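Putative sugar binding protein (Bacteroides vulgatus ATCC 8482, PDB 3KEZ) probably binds sugars at the outer membrane as a member of the SusD family, and carries a calcium ion. Local coordinates at residues A344-A347 and A348-G352; K377-T380 and L381-L385. One frame throughout, in Å; residues are numbered along the deposited sequence.

Interaction 1 (A344-A347 and A348-G352); sequences AAEA and AVQTG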
ATOM      1  N   ALA A 344      11.892   5.841   7.965  1.00  8.00           N
ATOM      2  CA  ALA A 344      13.166   6.325   8.486  1.00  9.34           C
ATOM      3  C   ALA A 344      13.302   6.041   9.976  1.00  8.97           C
ATOM      4  O   ALA A 344      14.354   5.605  10.421  1.00  9.67           O
ATOM      5  CB  ALA A 344      13.357   7.828   8.210  1.00  4.20           C
ATOM      6  N   ALA A 345      12.202   6.189  10.724  1.00 12.72           N
ATOM      7  CA  ALA A 345      12.212   5.918  12.161  1.00 12.27           C
ATOM      8  C   ALA A 345      12.513   4.459  12.455  1.00 11.35           C
ATOM      9  O   ALA A 345      13.384   4.153  13.275  1.00 11.14           O
ATOM     10  CB  ALA A 345      10.909   6.336  12.802  1.00  9.54           C
ATOM     11  N   GLU A 346      11.826   3.571  11.754  1.00 11.33           N
ATOM     12  CA  GLU A 346      12.046   2.140  11.895  1.00 13.39           C
ATOM     13  C   GLU A 346      13.490   1.734  11.541  1.00 10.74           C
ATOM     14  O   GLU A 346      14.169   1.069  12.325  1.00  8.42           O
ATOM     15  CB  GLU A 346      11.030   1.342  11.070  1.00 12.70           C
ATOM     16  CG  GLU A 346      11.212  -0.161  11.210  1.00 11.99           C
ATOM     17  CD  GLU A 346      10.185  -1.008  10.428  1.00 12.25           C
ATOM     18  OE1 GLU A 346       9.059  -0.555  10.140  1.00 12.19           O
ATOM     19  OE2 GLU A 346      10.526  -2.164  10.105  1.00 11.84           O
ATOM     20  N   ALA A 347      13.972   2.203  10.395  1.00 12.24           N
ATOM     21  CA  ALA A 347      15.329   1.885   9.948  1.00 12.43           C
ATOM     22  C   ALA A 347      16.387   2.464  10.903  1.00 11.36           C
ATOM     23  O   ALA A 347      17.419   1.841  11.114  1.00 14.14           O
ATOM     24  CB  ALA A 347      15.563   2.392   8.520  1.00  8.44           C
ATOM     25  N   ALA A 348      16.127   3.644  11.473  1.00  8.16           N
ATOM     26  CA  ALA A 348      17.008   4.223  12.483  1.00  7.98           C
ATOM     27  C   ALA A 348      17.093   3.318  13.724  1.00  9.25           C
ATOM     28  O   ALA A 348      18.204   3.040  14.226  1.00 10.77           O
ATOM     29  CB  ALA A 348      16.542   5.628  12.878  1.00  7.06           C
ATOM     30  N   VAL A 349      15.945   2.851  14.199  1.00  6.85           N
ATOM     31  CA  VAL A 349      15.909   1.960  15.363  1.00  7.98           C
ATOM     32  C   VAL A 349      16.708   0.716  15.047  1.00  8.78           C
ATOM     33  O   VAL A 349      17.583   0.300  15.820  1.00 10.77           O
ATOM     34  CB  VAL A 349      14.472   1.551  15.718  1.00  8.01           C
ATOM     35  CG1 VAL A 349      14.494   0.317  16.727  1.00 10.90           C
ATOM     36  CG2 VAL A 349      13.739   2.755  16.331  1.00  8.67           C
ATOM     37  N   GLN A 350      16.435   0.134  13.880  1.00  9.70           N
ATOM     38  CA  GLN A 350      17.032  -1.128  13.504  1.00 10.88           C
ATOM     39  C   GLN A 350      18.532  -1.019  13.205  1.00 13.31           C
ATOM     40  O   GLN A 350      19.220  -2.018  13.251  1.00 16.22           O
ATOM     41  CB  GLN A 350      16.243  -1.798  12.380  1.00 11.19           C
ATOM     42  CG  GLN A 350      14.829  -2.133  12.737  1.00 13.82           C
ATOM     43  CD  GLN A 350      14.709  -3.374  13.636  1.00 17.19           C
ATOM     44  OE1 GLN A 350      15.351  -3.460  14.662  1.00 25.25           O
ATOM     45  NE2 GLN A 350      13.896  -4.317  13.237  1.00 15.18           N
ATOM     46  N   THR A 351      19.053   0.191  12.968  1.00 12.96           N
ATOM     47  CA  THR A 351      20.492   0.398  12.806  1.00 13.14           C
ATOM     48  C   THR A 351      21.161   1.021  14.040  1.00 12.43           C
ATOM     49  O   THR A 351      22.335   1.353  14.017  1.00 11.66           O
ATOM     50  CB  THR A 351      20.773   1.267  11.583  1.00 14.27           C
ATOM     51  OG1 THR A 351      20.066   2.500  11.691  1.00 14.70           O
ATOM     52  CG2 THR A 351      20.341   0.545  10.281  1.00 11.53           C
ATOM     53  N   GLY A 352      20.407   1.183  15.120  1.00 12.72           N
ATOM     54  CA  GLY A 352      20.968   1.595  16.381  1.00 13.26           C
ATOM     55  C   GLY A 352      21.167   3.090  16.489  1.00 10.52           C
ATOM     56  O   GLY A 352      22.018   3.540  17.246  1.00 10.73           O
TER
HETATM   57  O   HOH W   1      11.868  -4.086  11.060  1.00 11.07           O

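Interaction 2 (K377-T380 and L381-L385); sequences KTLT and LENVL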
ATOM      1  N   LYS A 377      13.492   8.958  25.027  1.00 10.58           N
ATOM      2  CA  LYS A 377      13.127   7.539  25.029  1.00 11.74           C
ATOM      3  C   LYS A 377      14.167   6.785  24.218  1.00 10.55           C
ATOM      4  O   LYS A 377      14.741   7.325  23.265  1.00  9.57           O
ATOM      5  CB  LYS A 377      11.763   7.301  24.373  1.00 11.09           C
ATOM      6  CG  LYS A 377      10.619   8.158  24.942  1.00 14.19           C
ATOM      7  CD  LYS A 377      10.161   7.664  26.257  1.00 13.41           C
ATOM      8  CE  LYS A 377       8.917   8.406  26.775  1.00 20.52           C
ATOM      9  NZ  LYS A 377       8.812   8.096  28.198  1.00 15.70           N
ATOM     10  N   THR A 378      14.418   5.544  24.615  1.00  8.89           N
ATOM     11  CA  THR A 378      15.154   4.616  23.777  1.00  8.20           C
ATOM     12  C   THR A 378      14.093   3.863  23.026  1.00  5.01           C
ATOM     13  O   THR A 378      13.362   3.046  23.616  1.00  7.64           O
ATOM     14  CB  THR A 378      16.032   3.681  24.583  1.00 11.17           C
ATOM     15  OG1 THR A 378      17.033   4.467  25.269  1.00 10.93           O
ATOM     16  CG2 THR A 378      16.696   2.655  23.642  1.00  7.56           C
ATOM     17  N   LEU A 379      13.918   4.238  21.762  1.00  7.37           N
ATOM     18  CA  LEU A 379      12.824   3.719  20.961  1.00  7.86           C
ATOM     19  C   LEU A 379      13.077   2.274  20.522  1.00  9.79           C
ATOM     20  O   LEU A 379      14.202   1.904  20.178  1.00  5.23           O
ATOM     21  CB  LEU A 379      12.533   4.618  19.753  1.00 11.02           C
ATOM     22  CG  LEU A 379      11.929   6.013  20.018  1.00  8.93           C
ATOM     23  CD1 LEU A 379      11.852   6.713  18.684  1.00  4.97           C
ATOM     24  CD2 LEU A 379      10.580   5.927  20.647  1.00 11.60           C
ATOM     25  N   THR A 380      12.002   1.477  20.569  1.00  8.61           N
ATOM     26  CA  THR A 380      11.987   0.072  20.136  1.00 10.28           C
ATOM     27  C   THR A 380      11.239  -0.078  18.781  1.00  9.70           C
ATOM     28  O   THR A 380      10.488   0.806  18.349  1.00  8.51           O
ATOM     29  CB  THR A 380      11.286  -0.790  21.197  1.00 12.33           C
ATOM     30  OG1 THR A 380       9.893  -0.479  21.161  1.00  7.84           O
ATOM     31  CG2 THR A 380      11.859  -0.499  22.611  1.00  8.67           C
ATOM     32  N   LEU A 381      11.433  -1.195  18.097  1.00 10.36           N
ATOM     33  CA  LEU A 381      10.631  -1.465  16.927  1.00 12.57           C
ATOM     34  C   LEU A 381       9.141  -1.395  17.259  1.00 10.85           C
ATOM     35  O   LEU A 381       8.349  -0.820  16.520  1.00 11.29           O
ATOM     36  CB  LEU A 381      10.981  -2.831  16.325  1.00 13.69           C
ATOM     37  CG  LEU A 381      10.134  -3.291  15.150  1.00 11.34           C
ATOM     38  CD1 LEU A 381      10.268  -2.316  13.972  1.00 10.88           C
ATOM     39  CD2 LEU A 381      10.491  -4.731  14.760  1.00 11.20           C
ATOM     40  N   GLU A 382       8.756  -1.980  18.375  1.00 13.50           N
ATOM     41  CA  GLU A 382       7.348  -1.995  18.743  1.00 14.06           C
ATOM     42  C   GLU A 382       6.783  -0.575  18.921  1.00 13.60           C
ATOM     43  O   GLU A 382       5.644  -0.330  18.573  1.00 12.70           O
ATOM     44  CB  GLU A 382       7.130  -2.795  20.019  1.00 12.24           C
ATOM     45  CG  GLU A 382       5.698  -2.748  20.489  1.00 16.05           C
ATOM     46  CD  GLU A 382       5.306  -3.874  21.429  1.00 20.21           C
ATOM     47  OE1 GLU A 382       6.168  -4.637  21.907  1.00 14.31           O
ATOM     48  OE2 GLU A 382       4.102  -3.994  21.693  1.00 15.30           O
ATOM     49  N   ASN A 383       7.576   0.320  19.514  1.00 12.68           N
ATOM     50  CA  ASN A 383       7.208   1.739  19.666  1.00 10.26           C
ATOM     51  C   ASN A 383       6.907   2.345  18.296  1.00  9.89           C
ATOM     52  O   ASN A 383       5.912   3.048  18.119  1.00 11.22           O
ATOM     53  CB  ASN A 383       8.354   2.583  20.260  1.00 12.11           C
ATOM     54  CG  ASN A 383       8.674   2.292  21.726  1.00 12.91           C
ATOM     55  OD1 ASN A 383       9.738   2.705  22.185  1.00 10.30           O
ATOM     56  ND2 ASN A 383       7.775   1.675  22.476  1.00  6.66           N
ATOM     57  N   VAL A 384       7.787   2.073  17.327  1.00  6.69           N
ATOM     58  CA  VAL A 384       7.627   2.608  15.994  1.00 10.08           C
ATOM     59  C   VAL A 384       6.396   2.039  15.280  1.00  8.92           C
ATOM     60  O   VAL A 384       5.590   2.798  14.709  1.00  9.88           O
ATOM     61  CB  VAL A 384       8.900   2.477  15.139  1.00  7.65           C
ATOM     62  CG1 VAL A 384       8.615   2.926  13.720  1.00  8.87           C
ATOM     63  CG2 VAL A 384      10.036   3.311  15.731  1.00  9.76           C
ATOM     64  N   LEU A 385       6.222   0.733  15.352  1.00  9.11           N
ATOM     65  CA  LEU A 385       5.038   0.082  14.775  1.00 12.14           C
ATOM     66  C   LEU A 385       3.694   0.505  15.443  1.00 12.70           C
ATOM     67  O   LEU A 385       2.659   0.603  14.776  1.00 11.64           O
ATOM     68  CB  LEU A 385       5.213  -1.420  14.803  1.00  9.08           C
ATOM     69  CG  LEU A 385       6.354  -2.027  13.966  1.00 10.90           C
ATOM     70  CD1 LEU A 385       6.406  -3.531  14.100  1.00  8.82           C
ATOM     71  CD2 LEU A 385       6.284  -1.580  12.470  1.00 10.35           C
TER

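Interaction 1 (A344-A347 and A348-G352)
T351 turns its hydroxyl back onto the helix it has just left: with chi1 at 56°, OG1 sits between its own backbone N and carbonyl carbon and donates to A347 O at 2.8 Å. The same oxygen also takes a weak bond from T351 N, whose N-H...O angle is just 130°. Two donors of one residue thus share the carbonyl of the last turn, while T351 CG2 lies against it at 3.3 Å from A347 O. One residue earlier, Q350 N meets E346 O at 2.9 Å. The side chains of this pair come near each other at their CG atoms, CG of E346 4.4 Å from CG of Q350. E346 is extended as far as its carboxylate, whereas Q350 bends at chi2 (-76°); a water links their ends, donating to E346 OE2 at 2.5 Å and accepting from Q350 NE2 at 3.0 Å. The same OE2 forms a salt bridge with R404, which gives the buried carboxylate a charged mate. Beyond T351, G352 has a positive phi, and its N bonds to V349 O at 3.0 Å, the inner bond of the Schellman motif that terminates helix 337-350.

Interaction 2 (K377-T380 and L381-L385)
The chain arrives at T380 in an extended conformation and turns helical at L381, with V384 N bonding to T380 O at 3.2 Å in the first turn. Two reciprocal bonds between T380 and N383 make this a capping box, with T380 as N-cap. In one direction T380 OG1 accepts from N383 N at 3.0 Å, the N-H...O angle being 160°, and so occupies an amide that has no preceding helical carbonyl. In the other, T380 N gives its hydrogen to N383 OD1 at 3.0 Å. That bond is straight at the hydrogen but comes from above the amide, 55° out of the carbonyl plane. N383 reaches back because its CG is anti to its own carbonyl carbon (chi1 -69°), which carries the amide past the T380 hydroxyl to the preceding backbone. An alanine here would keep the N383 N bond but is likely to leave T380 N without its acceptor, and the extended segment before the helix freer to shift. L379, whose backbone N bonds to N354, turns its side chain onto helix 354-368. Its methyl CD2 stays beside the asparagine amide, 3.7 Å from N383 OD1.

Interaction 1 comes first along the chain and closes helix 337-350; helix 354-368 and a loop follow, and interaction 2 then opens helix 381-392. Their centres are about 9 Å apart, so the end of one helix lies against the beginning of another. The surfaces meet directly: E346 CG lies 3.6 Å from L381 CD1, and V349 CG1 lies 3.7 Å from L381 N. The intervening helix packs on both, with A357 touching the side chains of both V349 and L379. All four segments belong to the SusD-family part of the chain, away from the calcium site. There the C-terminal end of helix 337-350 and the N-terminal end of helix 381-392 meet, with helix 354-368 between them in sequence.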